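Local coordinates for protein transmembrane beta-barrels (Synthetic construct, PDB 6X9Z) that is a de novo designed protein that folds into an eight-stranded antiparallel beta-barrel, built to span a lipid membrane, at residues F51-G56 / Y69-F74; D65-V70 / G89-V94. One frame throughout, in Å; residues are numbered along the deposited sequence.

Overall arrangement
From the N terminus, the chain first lays down three barrel strands and then enters strand 49-59, where contact 1 begins. That contact joins 51-56 to 69-74 and closes a hairpin with 12 residues between its segments. Strand 66-77 is the middle member of three neighbours: the segment at its start, 65-70, pairs with 89-94 in contact 2, closing a second hairpin with 18 residues between. The segments share Tyr69 and Val70; the two consecutive hairpins share this strand, and their sequence spans overlap without either containing the other. The centres of contact 1 and contact 2 are about 17 Å apart, on opposite sides of the chain's centre. Together they tie strands 49-59, 66-77 and 82-93 into one continuous part of the barrel wall.

Contact 1: residues F51-G56 / Y69-F74; sequences FLEVGG and YVKAGF
Lys71 sets its CG between its own backbone N and carbonyl carbon (chi1 74°), while Glu53 turns CG away from its N, and the two extended chains meet at about a right angle on the inner side of a beta hairpin in the barrel wall. The ion pair is loose, with Lys71 NZ 3.9 Å from Glu53 OE2, and a water links the same two atoms through weak bonds. Asp39 is the stronger partner of the ammonium group, and Glu103 makes a long, weak pair with it. The other carboxylate oxygen of Glu53 lies close to Glu75, so the lysine charge probably offsets some of the negative charge gathered here.

Beneath these polar chains the backbones pair tightly. Gly55 faces Gly73 as a non-hydrogen-bonded pair, their CA atoms only 3.7 Å apart. A CB on Gly55 would run into Ala72 O and Gly73 CA, and one on Gly73 into Val54 O, so neither position has room for a side chain. The strand segments run at 140° to each other, consistent with glycines permitting the strong bending of a small barrel. Val54 and Phe74, whose side chains point to the outer surface, exchange two backbone hydrogen bonds, with Phe74 N 2.9 Å from Val54 O. The same Phe74 O that accepts from Val54 N also receives a CA-H...O contact from Glu53, at 3.3 Å from its CA. At the other end Gly56 and Ala72 exchange two more bonds, and that from Ala72 N to Gly56 O is 2.8 Å long and almost straight at 173°.

Contact 2: residues D65-V70 / G89-V94; sequences DLEPYV and GALYRV
Glu67 with Leu91 and Tyr69 with Gly89 form doubly hydrogen-bonded antiparallel pairs, alternating with the non-hydrogen-bonded pairs Leu66-Tyr92 and Pro68-Ala90, in strands that run at 161° to each other, and one more backbone bond, 3.0 Å from Arg93 N to Asp65 O, extends the ladder to the residue before strand 66-77 begins.

On the face turned into the barrel, Tyr69 has CG between its backbone N and carbonyl carbon (chi1 67°), which folds the ring back across the neighbouring strand, where it covers Gly89: the glycine CA sits over one ring face, 4.0 Å from the ring centroid, in a CH-pi contact. The ring carbon CE2 comes within 3.3 Å of Ala90 N. Tyr69 OH is hydrogen-bonded to Glu103 OE1, which holds the end of the ring. This tyrosine-over-glycine packing resembles the mortise-tenon joints of natural outer-membrane barrels, and a CB on Gly89 would strike the tyrosine OH. With an alanine here in place of Tyr69, Gly89 would probably lose its aromatic cover and Glu103 the hydroxyl it bonds. Farther along the same face, Glu67 and Leu91 lie side by side and point the same way.

On the outer surface, Leu66 puts CD1 against two neighbours, 3.5 Å from Ala90 CB and 3.6 Å from Tyr92 CE2. At the open end of the hairpin, Arg93, its chain bent at chi2 and chi3, brings NH2 to 2.7 Å from Asp65 OD2; the carboxylate meets the guanidinium edge with the two planes 72° apart.

Strand 98-106 flanks the far side of 82-93, bringing Met101 against Tyr69 and Leu91, whereas strand 49-59 borders 66-77 on its other edge through the backbone bonding of Val70 with Val58.

Contact 1: residues F51-G56 / Y69-F74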
# COMPACT_ATOMS: atom_id res chain seq x y z
N PHE A 51 -6.86 -12.35 0.64
CA PHE A 51 -6.88 -11.68 1.93
C PHE A 51 -7.45 -10.28 1.79
O PHE A 51 -7.22 -9.60 0.78
CB PHE A 51 -5.48 -11.61 2.56
CG PHE A 51 -4.51 -10.79 1.77
CD1 PHE A 51 -4.36 -9.43 2.02
CD2 PHE A 51 -3.73 -11.37 0.79
CE1 PHE A 51 -3.46 -8.68 1.29
CE2 PHE A 51 -2.83 -10.62 0.06
CZ PHE A 51 -2.70 -9.27 0.31
N LEU A 52 -8.17 -9.86 2.82
CA LEU A 52 -8.67 -8.49 2.94
C LEU A 52 -7.72 -7.74 3.87
O LEU A 52 -7.48 -8.17 5.00
CB LEU A 52 -10.10 -8.49 3.49
CG LEU A 52 -11.01 -7.29 3.22
CD1 LEU A 52 -12.46 -7.69 3.45
CD2 LEU A 52 -10.65 -6.11 4.11
N GLU A 53 -7.18 -6.63 3.38
CA GLU A 53 -6.20 -5.84 4.13
C GLU A 53 -6.81 -4.51 4.55
O GLU A 53 -7.42 -3.82 3.73
CB GLU A 53 -4.95 -5.61 3.29
CG GLU A 53 -3.96 -4.65 3.91
CD GLU A 53 -2.71 -4.49 3.07
OE1 GLU A 53 -2.22 -5.51 2.53
OE2 GLU A 53 -2.23 -3.34 2.93
N VAL A 54 -6.64 -4.17 5.83
CA VAL A 54 -7.12 -2.92 6.39
C VAL A 54 -6.04 -2.36 7.30
O VAL A 54 -5.46 -3.09 8.11
CB VAL A 54 -8.44 -3.10 7.17
CG1 VAL A 54 -8.76 -1.86 7.99
CG2 VAL A 54 -9.59 -3.41 6.22
N GLY A 55 -5.75 -1.07 7.16
CA GLY A 55 -4.76 -0.44 7.99
C GLY A 55 -4.59 1.01 7.58
O GLY A 55 -5.44 1.58 6.91
N GLY A 56 -3.47 1.58 7.99
CA GLY A 56 -3.15 2.95 7.61
C GLY A 56 -1.78 3.31 8.10
O GLY A 56 -1.03 2.47 8.61
N TYR A 69 5.83 7.28 2.70
CA TYR A 69 4.81 6.84 3.64
C TYR A 69 5.30 5.62 4.39
O TYR A 69 6.12 4.84 3.89
CB TYR A 69 3.48 6.53 2.93
CG TYR A 69 3.52 5.33 2.00
CD1 TYR A 69 3.16 4.07 2.45
CD2 TYR A 69 3.93 5.46 0.68
CE1 TYR A 69 3.20 2.97 1.62
CE2 TYR A 69 3.97 4.37 -0.17
CZ TYR A 69 3.60 3.12 0.31
OH TYR A 69 3.64 2.03 -0.52
N VAL A 70 4.82 5.48 5.62
CA VAL A 70 4.95 4.25 6.39
C VAL A 70 3.54 3.85 6.80
O VAL A 70 2.68 4.71 7.05
CB VAL A 70 5.87 4.43 7.62
CG1 VAL A 70 5.33 5.50 8.56
CG2 VAL A 70 6.07 3.10 8.36
N LYS A 71 3.27 2.55 6.80
CA LYS A 71 1.92 2.09 7.07
C LYS A 71 1.98 0.74 7.77
O LYS A 71 2.97 0.01 7.67
CB LYS A 71 1.08 1.99 5.79
CG LYS A 71 1.43 0.81 4.91
CD LYS A 71 0.55 0.78 3.67
CE LYS A 71 0.79 -0.48 2.86
NZ LYS A 71 0.01 -0.50 1.59
N ALA A 72 0.91 0.44 8.50
CA ALA A 72 0.75 -0.85 9.14
C ALA A 72 -0.72 -1.20 9.15
O ALA A 72 -1.59 -0.32 9.15
CB ALA A 72 1.32 -0.86 10.57
N GLY A 73 -1.01 -2.50 9.16
CA GLY A 73 -2.38 -2.96 9.20
C GLY A 73 -2.48 -4.45 9.45
O GLY A 73 -1.60 -5.04 10.09
N PHE A 74 -3.54 -5.07 8.95
CA PHE A 74 -3.77 -6.50 9.13
C PHE A 74 -4.33 -7.09 7.85
O PHE A 74 -5.07 -6.43 7.12
CB PHE A 74 -4.72 -6.77 10.30
CG PHE A 74 -4.22 -6.26 11.62
CD1 PHE A 74 -3.41 -7.06 12.42
CD2 PHE A 74 -4.54 -4.99 12.06
CE1 PHE A 74 -2.94 -6.59 13.63
CE2 PHE A 74 -4.08 -4.52 13.28
CZ PHE A 74 -3.27 -5.33 14.06
O HOH W 1 -0.65 -3.29 -0.11

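Contact 2: residues D65-V70 / G89-V94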
# COMPACT_ATOMS: atom_id res chain seq x y z
N ASP A 65 7.26 15.67 -6.38
CA ASP A 65 7.57 14.41 -7.05
C ASP A 65 7.62 13.21 -6.12
O ASP A 65 7.48 12.08 -6.59
CB ASP A 65 8.92 14.49 -7.78
CG ASP A 65 9.10 15.79 -8.53
OD1 ASP A 65 9.54 16.77 -7.91
OD2 ASP A 65 8.82 15.81 -9.75
N LEU A 66 7.86 13.41 -4.83
CA LEU A 66 8.10 12.32 -3.90
C LEU A 66 7.17 12.44 -2.70
O LEU A 66 7.04 13.52 -2.11
CB LEU A 66 9.56 12.30 -3.44
CG LEU A 66 9.95 11.32 -2.33
CD1 LEU A 66 9.68 9.88 -2.74
CD2 LEU A 66 11.41 11.50 -1.96
N GLU A 67 6.52 11.33 -2.35
CA GLU A 67 5.59 11.27 -1.22
C GLU A 67 5.87 10.00 -0.43
O GLU A 67 5.30 8.94 -0.71
CB GLU A 67 4.14 11.32 -1.68
CG GLU A 67 3.15 11.20 -0.53
CD GLU A 67 1.70 11.39 -0.96
OE1 GLU A 67 1.43 11.50 -2.17
OE2 GLU A 67 0.83 11.42 -0.07
N PRO A 68 6.75 10.07 0.56
CA PRO A 68 7.05 8.88 1.37
C PRO A 68 5.88 8.54 2.29
O PRO A 68 5.05 9.38 2.62
CB PRO A 68 8.27 9.31 2.19
CG PRO A 68 8.79 10.57 1.53
CD PRO A 68 7.60 11.22 0.93
N TYR A 69 5.83 7.28 2.70
CA TYR A 69 4.81 6.84 3.64
C TYR A 69 5.30 5.62 4.39
O TYR A 69 6.12 4.84 3.89
CB TYR A 69 3.48 6.53 2.93
CG TYR A 69 3.52 5.33 2.00
CD1 TYR A 69 3.16 4.07 2.45
CD2 TYR A 69 3.93 5.46 0.68
CE1 TYR A 69 3.20 2.97 1.62
CE2 TYR A 69 3.97 4.37 -0.17
CZ TYR A 69 3.60 3.12 0.31
OH TYR A 69 3.64 2.03 -0.52
N VAL A 70 4.82 5.48 5.62
CA VAL A 70 4.95 4.25 6.39
C VAL A 70 3.54 3.85 6.80
O VAL A 70 2.68 4.71 7.05
CB VAL A 70 5.87 4.43 7.62
CG1 VAL A 70 5.33 5.50 8.56
CG2 VAL A 70 6.07 3.10 8.36
N GLY A 89 7.21 2.82 2.10
CA GLY A 89 7.34 3.04 0.68
C GLY A 89 7.28 4.50 0.28
O GLY A 89 7.41 5.39 1.11
N ALA A 90 7.09 4.74 -1.01
CA ALA A 90 6.91 6.10 -1.48
C ALA A 90 6.15 6.10 -2.79
O ALA A 90 6.13 5.09 -3.51
CB ALA A 90 8.26 6.82 -1.64
N LEU A 91 5.51 7.22 -3.07
CA LEU A 91 4.84 7.46 -4.34
C LEU A 91 5.63 8.48 -5.14
O LEU A 91 5.96 9.55 -4.62
CB LEU A 91 3.41 7.95 -4.12
CG LEU A 91 2.48 6.97 -3.41
CD1 LEU A 91 1.15 7.63 -3.12
CD2 LEU A 91 2.30 5.74 -4.25
N TYR A 92 5.93 8.15 -6.38
CA TYR A 92 6.67 9.02 -7.29
C TYR A 92 5.69 9.53 -8.34
O TYR A 92 5.31 8.80 -9.26
CB TYR A 92 7.84 8.26 -7.92
CG TYR A 92 8.84 7.77 -6.91
CD1 TYR A 92 8.70 6.53 -6.29
CD2 TYR A 92 9.93 8.56 -6.55
CE1 TYR A 92 9.62 6.09 -5.36
CE2 TYR A 92 10.85 8.13 -5.62
CZ TYR A 92 10.70 6.89 -5.03
OH TYR A 92 11.62 6.47 -4.10
N ARG A 93 5.27 10.79 -8.19
CA ARG A 93 4.32 11.38 -9.13
C ARG A 93 4.92 11.42 -10.53
O ARG A 93 6.05 11.89 -10.72
CB ARG A 93 3.93 12.78 -8.66
CG ARG A 93 3.52 13.76 -9.76
CD ARG A 93 4.69 14.65 -10.17
NE ARG A 93 4.29 16.00 -10.54
CZ ARG A 93 5.14 16.99 -10.79
NH1 ARG A 93 4.69 18.19 -11.11
NH2 ARG A 93 6.45 16.77 -10.70
N VAL A 94 4.17 10.92 -11.50
CA VAL A 94 4.55 11.03 -12.90
C VAL A 94 3.55 11.82 -13.73
O VAL A 94 3.88 12.24 -14.85
CB VAL A 94 4.78 9.64 -13.54
CG1 VAL A 94 6.02 8.99 -12.94
CG2 VAL A 94 3.56 8.76 -13.37